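PDB 6KRY: enterotoxin SEN variant from Staphylococcus aureus, which probably acts as a secreted superantigen toxin, which in this family crosslinks MHC class II molecules and T-cell receptors and so overstimulates T cells. Local coordinates for residues A[162-167]-A[193-198]. Numbering follows the deposited sequence.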
# COMPACT_ATOMS: atom_id res chain seq x y z
N LYS A 162 4.45 -13.88 10.09
CA LYS A 162 3.03 -14.19 10.32
C LYS A 162 2.35 -13.08 11.12
O LYS A 162 1.56 -13.32 12.06
CB LYS A 162 2.88 -15.55 11.02
CG LYS A 162 3.79 -16.63 10.47
CD LYS A 162 3.20 -17.37 9.34
CE LYS A 162 2.28 -18.46 9.83
NZ LYS A 162 2.01 -19.45 8.76
N ILE A 163 2.64 -11.83 10.72
CA ILE A 163 2.12 -10.66 11.36
C ILE A 163 0.62 -10.78 11.60
O ILE A 163 0.16 -10.48 12.69
CB ILE A 163 2.39 -9.42 10.47
CG1 ILE A 163 3.88 -9.15 10.36
CG2 ILE A 163 1.64 -8.20 10.97
CD1 ILE A 163 4.56 -9.05 11.67
N TYR A 164 -0.16 -11.11 10.56
CA TYR A 164 -1.63 -10.96 10.64
C TYR A 164 -2.37 -12.29 10.88
O TYR A 164 -3.58 -12.27 11.08
CB TYR A 164 -2.17 -10.28 9.38
CG TYR A 164 -1.74 -8.85 9.28
CD1 TYR A 164 -2.00 -7.95 10.30
CD2 TYR A 164 -1.02 -8.38 8.19
CE1 TYR A 164 -1.55 -6.64 10.23
CE2 TYR A 164 -0.60 -7.06 8.09
CZ TYR A 164 -0.88 -6.18 9.11
OH TYR A 164 -0.45 -4.88 9.04
N ASN A 165 -1.66 -13.40 10.95
CA ASN A 165 -2.30 -14.73 11.08
C ASN A 165 -3.11 -14.85 12.36
O ASN A 165 -2.60 -14.58 13.46
CB ASN A 165 -1.28 -15.86 11.05
CG ASN A 165 -0.75 -16.03 9.67
OD1 ASN A 165 -1.12 -16.99 8.98
ND2 ASN A 165 0.01 -15.04 9.22
N LYS A 166 -4.37 -15.30 12.20
CA LYS A 166 -5.29 -15.43 13.29
C LYS A 166 -4.87 -16.50 14.31
O LYS A 166 -5.40 -16.50 15.40
CB LYS A 166 -6.68 -15.78 12.77
CG LYS A 166 -6.76 -17.10 12.03
CD LYS A 166 -8.09 -17.32 11.36
CE LYS A 166 -8.05 -18.39 10.31
NZ LYS A 166 -7.64 -19.69 10.85
N ASP A 167 -3.96 -17.40 13.95
CA ASP A 167 -3.59 -18.50 14.86
C ASP A 167 -2.11 -18.42 15.21
O ASP A 167 -1.52 -19.39 15.65
CB ASP A 167 -3.93 -19.87 14.28
CG ASP A 167 -3.84 -19.90 12.77
OD1 ASP A 167 -2.86 -19.30 12.24
OD2 ASP A 167 -4.79 -20.46 12.15
N TYR A 193 -0.79 -2.75 13.39
CA TYR A 193 -2.02 -3.32 13.92
C TYR A 193 -3.09 -2.24 14.07
O TYR A 193 -4.10 -2.49 14.70
CB TYR A 193 -1.70 -4.06 15.22
CG TYR A 193 -0.87 -5.29 14.97
CD1 TYR A 193 -1.36 -6.34 14.22
CD2 TYR A 193 0.43 -5.38 15.45
CE1 TYR A 193 -0.59 -7.48 13.98
CE2 TYR A 193 1.22 -6.50 15.19
CZ TYR A 193 0.70 -7.55 14.47
OH TYR A 193 1.49 -8.62 14.26
N ASN A 194 -2.83 -1.04 13.55
CA ASN A 194 -3.78 0.05 13.58
C ASN A 194 -4.43 0.16 12.19
O ASN A 194 -4.13 1.05 11.43
CB ASN A 194 -3.13 1.39 13.93
CG ASN A 194 -4.13 2.53 14.05
OD1 ASN A 194 -5.28 2.32 14.39
ND2 ASN A 194 -3.71 3.73 13.69
N ILE A 195 -5.36 -0.75 11.93
CA ILE A 195 -6.09 -0.84 10.67
C ILE A 195 -7.55 -0.43 10.90
O ILE A 195 -8.19 -0.86 11.83
CB ILE A 195 -6.02 -2.27 10.11
CG1 ILE A 195 -4.59 -2.81 10.11
CG2 ILE A 195 -6.63 -2.31 8.72
CD1 ILE A 195 -3.72 -2.15 9.09
N LYS A 196 -8.07 0.41 10.01
CA LYS A 196 -9.44 0.92 10.19
C LYS A 196 -10.43 -0.05 9.53
O LYS A 196 -10.19 -0.57 8.43
CB LYS A 196 -9.55 2.34 9.64
CG LYS A 196 -8.39 3.26 10.03
CD LYS A 196 -7.95 3.24 11.52
CE LYS A 196 -8.18 4.56 12.23
NZ LYS A 196 -9.63 4.76 12.50
N GLY A 197 -11.53 -0.31 10.25
CA GLY A 197 -12.73 -0.99 9.74
C GLY A 197 -12.57 -2.49 9.57
O GLY A 197 -11.68 -3.08 10.12
N SER A 198 -13.41 -3.12 8.72
CA SER A 198 -13.47 -4.58 8.64
C SER A 198 -13.36 -5.15 7.21
O SER A 198 -13.36 -6.37 7.04
CB SER A 198 -14.71 -5.06 9.32
OG SER A 198 -15.84 -4.64 8.59
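Tyr193 OH donates a hydrogen bond to Ile163 O at 2.8 Å, the one polar link between 193-198 and 162-167. The C=O...donor angle of 119° is the usual off-axis direction for a carbonyl acceptor; the hydroxyl is tilted 23° out of the carbonyl plane, and the carbonyl oxygen sits at the edge of the phenol ring. Lys10 NZ is a second donor to this oxygen, so two side chains grip a carbonyl just past the end of helix 146-161.

The apolar part centres on Ile163 CG2. With chi1 of -66°, CG1 lies beside the backbone N and CG2 opposite that N, which directs CG2 to both tyrosines: 3.5 Å above the centre of the Tyr164 ring and 3.7 Å from Tyr193 CZ, at the hydroxyl-bearing end. The two rings meet obliquely, with Tyr164 CE1 4.0 Å from Tyr193 CE1. Ile195 CD1 comes within 4.3 Å of Tyr164 OH, a hydroxyl hydrogen-bonded to Leu192 O and Arg154 NH1.

All four touching residues are buried. Tyr164 also packs on Leu21 and Thr22 of helix 15-26. The contact thus joins the turn leaving helix 146-161 to the loop following edge strand 188-191, a loop-to-loop packing contact in the beta-grasp domain of the superantigen fold.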